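Local coordinates for protein gamma-hexachlorocyclohexane dehydrochlorinase (PDB 5KVB) that probably catalyses two successive dehydrochlorinations that turn the pollutant lindane, by way of a pentachlorocyclohexene, into a tetrachlorocyclohexadiene, at residues D26-V31 / A118-E123; R34-L39 / V70-W75; L87-A92 / G129-S134. One frame throughout, in Å; residues are numbered along the deposited sequence.

Contact 1: residues D26-V31 / A118-E123; sequences DQLIGV and AVYTSE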
# COMPACT_ATOMS: atom_id res chain seq x y z
N ASP A 26 1.48 -6.69 -11.01
CA ASP A 26 0.85 -7.63 -11.95
C ASP A 26 0.82 -9.06 -11.39
O ASP A 26 -0.14 -9.79 -11.65
CB ASP A 26 1.57 -7.62 -13.32
CG ASP A 26 1.18 -6.44 -14.20
OD1 ASP A 26 0.20 -5.73 -13.86
OD2 ASP A 26 1.84 -6.23 -15.24
N GLN A 27 1.82 -9.44 -10.60
CA GLN A 27 1.80 -10.74 -9.94
C GLN A 27 0.60 -10.82 -8.99
O GLN A 27 -0.17 -11.79 -9.02
CB GLN A 27 3.11 -11.00 -9.18
CG GLN A 27 3.33 -12.47 -8.75
CD GLN A 27 2.59 -12.89 -7.48
OE1 GLN A 27 2.14 -12.05 -6.71
NE2 GLN A 27 2.47 -14.20 -7.27
N LEU A 28 0.45 -9.81 -8.14
CA LEU A 28 -0.63 -9.83 -7.15
C LEU A 28 -2.01 -9.78 -7.82
O LEU A 28 -2.90 -10.55 -7.47
CB LEU A 28 -0.48 -8.66 -6.17
CG LEU A 28 0.46 -8.87 -4.97
CD1 LEU A 28 1.91 -9.02 -5.39
CD2 LEU A 28 0.32 -7.76 -3.94
N ILE A 29 -2.17 -8.87 -8.77
CA ILE A 29 -3.45 -8.72 -9.48
C ILE A 29 -3.78 -9.98 -10.29
O ILE A 29 -4.92 -10.46 -10.28
CB ILE A 29 -3.41 -7.47 -10.41
CG1 ILE A 29 -3.30 -6.18 -9.60
CG2 ILE A 29 -4.66 -7.39 -11.30
CD1 ILE A 29 -2.80 -4.99 -10.41
N GLY A 30 -2.78 -10.56 -10.94
CA GLY A 30 -3.01 -11.77 -11.73
C GLY A 30 -3.47 -12.93 -10.88
O GLY A 30 -4.39 -13.65 -11.26
N VAL A 31 -2.87 -13.11 -9.71
CA VAL A 31 -3.27 -14.21 -8.82
C VAL A 31 -4.66 -13.95 -8.20
O VAL A 31 -5.48 -14.88 -8.06
CB VAL A 31 -2.22 -14.44 -7.72
CG1 VAL A 31 -2.74 -15.39 -6.64
CG2 VAL A 31 -0.93 -14.99 -8.31
N ALA A 118 2.55 -11.76 4.87
CA ALA A 118 3.65 -12.40 4.15
C ALA A 118 4.73 -11.42 3.75
O ALA A 118 4.47 -10.22 3.60
CB ALA A 118 3.13 -13.13 2.93
N VAL A 119 5.94 -11.95 3.57
CA VAL A 119 7.02 -11.20 2.96
C VAL A 119 7.36 -11.83 1.63
O VAL A 119 7.58 -13.04 1.55
CB VAL A 119 8.26 -11.16 3.88
CG1 VAL A 119 9.47 -10.63 3.13
CG2 VAL A 119 7.97 -10.30 5.11
N TYR A 120 7.36 -11.02 0.58
CA TYR A 120 7.74 -11.46 -0.76
C TYR A 120 9.15 -10.98 -1.08
O TYR A 120 9.43 -9.77 -1.05
CB TYR A 120 6.78 -10.92 -1.84
CG TYR A 120 5.41 -11.58 -1.93
CD1 TYR A 120 4.90 -12.35 -0.90
CD2 TYR A 120 4.64 -11.41 -3.08
CE1 TYR A 120 3.63 -12.95 -1.00
CE2 TYR A 120 3.39 -12.01 -3.19
CZ TYR A 120 2.89 -12.77 -2.15
OH TYR A 120 1.65 -13.34 -2.27
N THR A 121 10.05 -11.92 -1.38
CA THR A 121 11.44 -11.63 -1.72
C THR A 121 11.63 -11.97 -3.20
O THR A 121 11.43 -13.12 -3.61
CB THR A 121 12.41 -12.44 -0.85
OG1 THR A 121 12.12 -12.20 0.54
CG2 THR A 121 13.83 -12.02 -1.10
N SER A 122 11.96 -10.97 -4.01
CA SER A 122 11.92 -11.11 -5.47
C SER A 122 13.25 -10.75 -6.14
O SER A 122 14.06 -10.04 -5.55
CB SER A 122 10.78 -10.26 -6.04
OG SER A 122 10.89 -8.91 -5.63
N GLU A 123 13.46 -11.25 -7.36
CA GLU A 123 14.59 -10.86 -8.19
C GLU A 123 14.07 -10.63 -9.60
O GLU A 123 13.17 -11.34 -10.07
CB GLU A 123 15.69 -11.94 -8.20
CG GLU A 123 16.97 -11.51 -8.94
CD GLU A 123 17.91 -12.69 -9.23
OE1 GLU A 123 18.78 -12.98 -8.38
OE2 GLU A 123 17.78 -13.31 -10.31
O HOH W 1 0.28 -12.97 -4.74
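Q27 reaches from helix 10-33 to the ring of Y120 on strand 113-127. Its CG stands anti to the backbone N (chi1 -165°), and a bend at chi2 turns the amide so that OE1 comes to the edge of the ring, near its plane, 3.7 Å from Y120 CE2. Amide and ring planes are close to perpendicular, 81° apart. No direct hydrogen bond forms between the two residues; a water joins them instead, donating to Q27 OE1 at 2.9 Å and lying 2.8 Å from Y120 OH, in the plane of the ring. One residue on, L28 supplies the apolar half of the contact: in the conformer given here, one of two modelled, its CD1 lies 4.0 Å from Y120 CE2, approaching the ring obliquely, so that in this copy at least the same ring carbon meets both the amide oxygen and the methyl. N84 of a second subunit also packs on L28. Y120 also touches H80, which probably acts as the proton acceptor of the active site, and L28 touches that histidine as well. The nearest CA atoms, those of L28 and Y120, are 10.7 Å apart, and long side chains and one water do the bridging. Chemically, the bridge satisfies the amide oxygen in a buried setting, and it is likely to steady the phenol beside the probable catalytic histidine.

Contact 2: residues R34-L39 / V70-W75; sequences RQEGRL and VVWPRW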
# COMPACT_ATOMS: atom_id res chain seq x y z
N ARG A 34 -7.44 -13.84 -10.98
CA ARG A 34 -7.32 -15.06 -11.79
C ARG A 34 -7.25 -14.71 -13.28
O ARG A 34 -7.99 -15.25 -14.11
CB ARG A 34 -8.47 -16.03 -11.45
CG ARG A 34 -8.55 -16.32 -9.95
CD ARG A 34 -9.40 -17.53 -9.60
NE ARG A 34 -9.31 -17.80 -8.16
CZ ARG A 34 -9.92 -18.80 -7.53
NH1 ARG A 34 -10.69 -19.64 -8.20
NH2 ARG A 34 -9.76 -18.95 -6.23
N GLN A 35 -6.35 -13.77 -13.61
CA GLN A 35 -6.06 -13.35 -14.97
C GLN A 35 -4.80 -14.05 -15.48
O GLN A 35 -3.67 -13.65 -15.18
CB GLN A 35 -5.87 -11.82 -15.06
CG GLN A 35 -7.13 -11.02 -14.75
CD GLN A 35 -6.87 -9.52 -14.58
OE1 GLN A 35 -5.73 -9.06 -14.58
NE2 GLN A 35 -7.95 -8.76 -14.41
N GLU A 36 -4.99 -15.11 -16.27
CA GLU A 36 -3.86 -15.94 -16.65
C GLU A 36 -2.90 -15.21 -17.58
O GLU A 36 -1.69 -15.39 -17.48
CB GLU A 36 -4.35 -17.24 -17.28
CG GLU A 36 -4.84 -18.24 -16.24
CD GLU A 36 -5.40 -19.51 -16.86
OE1 GLU A 36 -6.07 -19.42 -17.91
OE2 GLU A 36 -5.15 -20.60 -16.29
N GLY A 37 -3.42 -14.35 -18.46
CA GLY A 37 -2.59 -13.57 -19.36
C GLY A 37 -1.64 -12.62 -18.64
O GLY A 37 -0.45 -12.56 -18.92
N ARG A 38 -2.19 -11.86 -17.69
CA ARG A 38 -1.39 -10.93 -16.91
C ARG A 38 -0.33 -11.68 -16.10
O ARG A 38 0.83 -11.29 -16.09
CB ARG A 38 -2.27 -10.08 -15.98
CG ARG A 38 -1.48 -9.09 -15.12
CD ARG A 38 -2.35 -8.32 -14.11
NE ARG A 38 -3.46 -7.60 -14.75
CZ ARG A 38 -3.41 -6.34 -15.15
NH1 ARG A 38 -2.32 -5.61 -14.98
NH2 ARG A 38 -4.48 -5.79 -15.72
N LEU A 39 -0.74 -12.76 -15.45
CA LEU A 39 0.17 -13.52 -14.60
C LEU A 39 1.30 -14.19 -15.39
O LEU A 39 2.44 -14.25 -14.92
CB LEU A 39 -0.60 -14.57 -13.80
CG LEU A 39 0.16 -15.43 -12.79
CD1 LEU A 39 0.94 -14.59 -11.75
CD2 LEU A 39 -0.79 -16.37 -12.08
N VAL A 70 -2.70 -25.96 -7.07
CA VAL A 70 -2.43 -25.94 -5.64
C VAL A 70 -3.18 -24.81 -4.94
O VAL A 70 -3.88 -25.05 -3.96
CB VAL A 70 -0.92 -25.81 -5.34
CG1 VAL A 70 -0.67 -25.84 -3.84
CG2 VAL A 70 -0.13 -26.91 -6.03
N VAL A 71 -3.05 -23.58 -5.43
CA VAL A 71 -3.57 -22.43 -4.68
C VAL A 71 -5.06 -22.18 -4.88
O VAL A 71 -5.83 -22.24 -3.92
CB VAL A 71 -2.79 -21.15 -5.01
CG1 VAL A 71 -3.35 -19.98 -4.21
CG2 VAL A 71 -1.31 -21.35 -4.72
N TRP A 72 -5.48 -21.91 -6.12
CA TRP A 72 -6.88 -21.52 -6.36
C TRP A 72 -7.91 -22.57 -5.89
O TRP A 72 -8.94 -22.19 -5.34
CB TRP A 72 -7.11 -21.19 -7.85
CG TRP A 72 -6.42 -19.89 -8.32
CD1 TRP A 72 -5.97 -18.88 -7.53
CD2 TRP A 72 -6.13 -19.49 -9.67
NE1 TRP A 72 -5.42 -17.88 -8.29
CE2 TRP A 72 -5.50 -18.23 -9.61
CE3 TRP A 72 -6.34 -20.08 -10.93
CZ2 TRP A 72 -5.08 -17.54 -10.76
CZ3 TRP A 72 -5.92 -19.39 -12.06
CH2 TRP A 72 -5.30 -18.14 -11.97
N PRO A 73 -7.64 -23.88 -6.06
CA PRO A 73 -8.66 -24.81 -5.54
C PRO A 73 -8.84 -24.76 -4.02
O PRO A 73 -9.89 -25.19 -3.52
CB PRO A 73 -8.13 -26.19 -5.95
CG PRO A 73 -7.23 -25.93 -7.10
CD PRO A 73 -6.61 -24.59 -6.84
N ARG A 74 -7.85 -24.25 -3.29
CA ARG A 74 -7.95 -24.18 -1.83
C ARG A 74 -8.79 -23.00 -1.34
O ARG A 74 -9.16 -22.97 -0.18
CB ARG A 74 -6.57 -24.07 -1.19
CG ARG A 74 -5.68 -25.30 -1.31
CD ARG A 74 -4.29 -24.94 -0.81
NE ARG A 74 -3.38 -26.08 -0.74
CZ ARG A 74 -2.09 -25.98 -0.44
NH1 ARG A 74 -1.56 -24.80 -0.18
NH2 ARG A 74 -1.34 -27.07 -0.40
N TRP A 75 -9.06 -22.03 -2.22
CA TRP A 75 -9.72 -20.79 -1.81
C TRP A 75 -10.96 -20.46 -2.66
O TRP A 75 -10.95 -20.61 -3.89
CB TRP A 75 -8.74 -19.60 -1.90
CG TRP A 75 -7.49 -19.72 -1.07
CD1 TRP A 75 -6.33 -20.35 -1.42
CD2 TRP A 75 -7.26 -19.16 0.23
NE1 TRP A 75 -5.40 -20.22 -0.42
CE2 TRP A 75 -5.95 -19.50 0.61
CE3 TRP A 75 -8.05 -18.41 1.12
CZ2 TRP A 75 -5.40 -19.12 1.83
CZ3 TRP A 75 -7.50 -18.03 2.34
CH2 TRP A 75 -6.18 -18.39 2.68
O HOH W 2 -11.43 -22.05 -6.32
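R34 lies flat along W72, the two side chains running past each other in opposite directions. The arginine is extended from CG to NE, which lets its whole length follow the indole: CG sits over the rim of the face, 3.6 Å from W72 CE2, and CD lies over the five-membered ring in a CH-pi contact, 3.9 Å from the centroid. NE comes next, 3.6 Å from W72 CG. The guanidinium then slides beyond the centre of the ring, its plane tilted only 17° from the indole, and R34 CZ makes an off-centre cation-pi contact at 4.2 Å from the centroid of the five-membered ring. W72 CB fills the same face of the guanidinium.

At the guanidinium edge, NH2 donates to W75 O at 3.1 Å, with an N-H...O angle of 150°; the oxygen is in the guanidinium plane, although the donor stands above the carbonyl plane. NH1 gives a hydrogen to a water, which in turn donates to W72 O at 2.7 Å. The stack sets the plane and these bonds limit its rotation. From the other end, CG of E36 meets the indole edge at W72 CH2, while its carboxylate turns to N68. The indole itself is held by NE1, bonded to V31 O. Replacing the indole of W72 by the methyl of an alanine is likely to leave the aliphatic chain and guanidinium of R34 without their flat support, and V31 O without its indole donor.

R34, with positive phi, is the first residue past helix 10-33, W72 lies near helix 59-71, and the cation-pi stack joins these two regions of the SnoaL-like, NTF2-type fold.

Contact 3: residues L87-A92 / G129-S134; sequences LEFVSA and GVWKFS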
# COMPACT_ATOMS: atom_id res chain seq x y z
N LEU A 87 13.30 -1.69 -3.71
CA LEU A 87 14.16 -2.23 -4.77
C LEU A 87 15.62 -1.81 -4.59
O LEU A 87 15.91 -0.68 -4.20
CB LEU A 87 13.67 -1.77 -6.15
CG LEU A 87 12.21 -2.05 -6.51
CD1 LEU A 87 11.87 -1.51 -7.90
CD2 LEU A 87 11.90 -3.54 -6.40
N GLU A 88 16.52 -2.74 -4.87
CA GLU A 88 17.96 -2.45 -4.86
C GLU A 88 18.61 -3.06 -6.08
O GLU A 88 18.35 -4.22 -6.41
CB GLU A 88 18.62 -3.00 -3.59
CG GLU A 88 18.07 -2.45 -2.30
CD GLU A 88 18.80 -1.21 -1.81
OE1 GLU A 88 19.47 -0.55 -2.63
OE2 GLU A 88 18.71 -0.92 -0.60
N PHE A 89 19.47 -2.29 -6.74
CA PHE A 89 20.17 -2.77 -7.92
C PHE A 89 21.42 -3.57 -7.51
O PHE A 89 22.36 -3.01 -6.94
CB PHE A 89 20.52 -1.60 -8.84
CG PHE A 89 19.32 -1.03 -9.57
CD1 PHE A 89 18.46 -0.15 -8.94
CD2 PHE A 89 19.04 -1.39 -10.89
CE1 PHE A 89 17.36 0.37 -9.60
CE2 PHE A 89 17.93 -0.88 -11.55
CZ PHE A 89 17.09 -0.01 -10.91
N VAL A 90 21.40 -4.87 -7.77
CA VAL A 90 22.56 -5.73 -7.53
C VAL A 90 23.62 -5.41 -8.59
O VAL A 90 24.83 -5.36 -8.30
CB VAL A 90 22.16 -7.21 -7.58
CG1 VAL A 90 23.39 -8.11 -7.41
CG2 VAL A 90 21.12 -7.51 -6.49
N SER A 91 23.14 -5.19 -9.81
CA SER A 91 23.93 -4.76 -10.95
C SER A 91 23.00 -3.93 -11.82
O SER A 91 21.82 -3.78 -11.49
CB SER A 91 24.48 -5.95 -11.73
OG SER A 91 23.42 -6.61 -12.42
N ALA A 92 23.49 -3.43 -12.95
CA ALA A 92 22.63 -2.65 -13.84
C ALA A 92 21.47 -3.48 -14.39
O ALA A 92 20.44 -2.92 -14.77
CB ALA A 92 23.46 -2.07 -14.99
N GLY A 129 17.22 -5.57 -22.90
CA GLY A 129 16.55 -4.33 -22.59
C GLY A 129 15.23 -4.41 -21.83
O GLY A 129 14.70 -3.38 -21.43
N VAL A 130 14.71 -5.62 -21.64
CA VAL A 130 13.39 -5.84 -21.05
C VAL A 130 13.51 -6.45 -19.65
O VAL A 130 14.31 -7.37 -19.45
CB VAL A 130 12.55 -6.77 -21.95
CG1 VAL A 130 11.20 -7.10 -21.31
CG2 VAL A 130 12.35 -6.14 -23.32
N TRP A 131 12.72 -5.95 -18.69
CA TRP A 131 12.67 -6.51 -17.32
C TRP A 131 11.57 -7.55 -17.14
O TRP A 131 10.43 -7.32 -17.55
CB TRP A 131 12.43 -5.39 -16.28
CG TRP A 131 13.57 -4.42 -16.11
CD1 TRP A 131 13.68 -3.18 -16.68
CD2 TRP A 131 14.74 -4.60 -15.31
NE1 TRP A 131 14.85 -2.58 -16.29
CE2 TRP A 131 15.53 -3.43 -15.45
CE3 TRP A 131 15.22 -5.64 -14.50
CZ2 TRP A 131 16.75 -3.27 -14.79
CZ3 TRP A 131 16.44 -5.47 -13.84
CH2 TRP A 131 17.19 -4.29 -13.99
N LYS A 132 11.90 -8.67 -16.51
CA LYS A 132 10.90 -9.64 -16.02
C LYS A 132 11.39 -10.26 -14.71
O LYS A 132 12.58 -10.14 -14.35
CB LYS A 132 10.61 -10.76 -17.05
CG LYS A 132 9.85 -10.28 -18.30
CD LYS A 132 9.33 -11.44 -19.16
CE LYS A 132 8.68 -10.91 -20.44
NZ LYS A 132 7.94 -11.99 -21.17
N PHE A 133 10.47 -10.90 -13.98
CA PHE A 133 10.84 -11.71 -12.81
C PHE A 133 11.84 -12.80 -13.16
O PHE A 133 11.64 -13.51 -14.16
CB PHE A 133 9.64 -12.44 -12.21
CG PHE A 133 8.83 -11.67 -11.19
CD1 PHE A 133 9.10 -11.79 -9.83
CD2 PHE A 133 7.72 -10.95 -11.58
CE1 PHE A 133 8.31 -11.15 -8.88
CE2 PHE A 133 6.92 -10.30 -10.65
CZ PHE A 133 7.21 -10.40 -9.29
N SER A 134 12.85 -12.97 -12.32
CA SER A 134 13.69 -14.16 -12.35
C SER A 134 13.48 -15.03 -11.11
O SER A 134 13.73 -16.24 -11.16
CB SER A 134 15.18 -13.80 -12.48
OG SER A 134 15.58 -12.87 -11.49
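W131 meets A92 and F89 with the benzene end of its indole. CB leaves strand 130-145 pointing at segment 87-92, and with CG anti to the carbonyl carbon (chi1 -68°) the bicycle is carried across to that segment. Along the pyrrole side, NE1 makes a weak hydrogen bond to S16 of helix 10-33. Beyond it, CZ2 lies 4.2 Å from F89 CE2, where the two side chains cross at about a right angle, the rings meeting obliquely. The same carbon is 3.7 Å from A92 O, and at the tip CH2 comes to 3.6 Å from that oxygen. The carbonyl is also an acceptor for R126, whose side chain packs on the indole. F89 has its own edge turned to S91 O, at the classic beta bulge that V90 and S91 form opposite K94. The backbones stay apart here, the nearest CA atoms being those of A92 and G129 at 10.8 Å, and strands 94-107 and 113-127 lie between the two in the sheet. W131 rests on V95, Y124 and R126 of those strands, with I20 of helix 10-33 packed against it.

In the fold
The three contacts spread across one NTF2-type fold, a curved sheet with helices packed on it. Contact 1 is near the middle, its centre about 2 Å from that of the chain, beside the probable catalytic pair D32 and H80. Contact 2 lies about 13 Å from it, centre to centre, and is tied to it directly: D26 OD1 and R38 NH1 form a salt bridge of 2.8 Å, and I29 packs on Q35 and R38. Contact 3 lies about 15 Å from contact 1, centre to centre, and away from the site; adjacent strands 113-127 and 130-145 connect them, with F133 packing on Q27 and S122. Contacts 2 and 3 do not touch, their centres being about 25 Å apart.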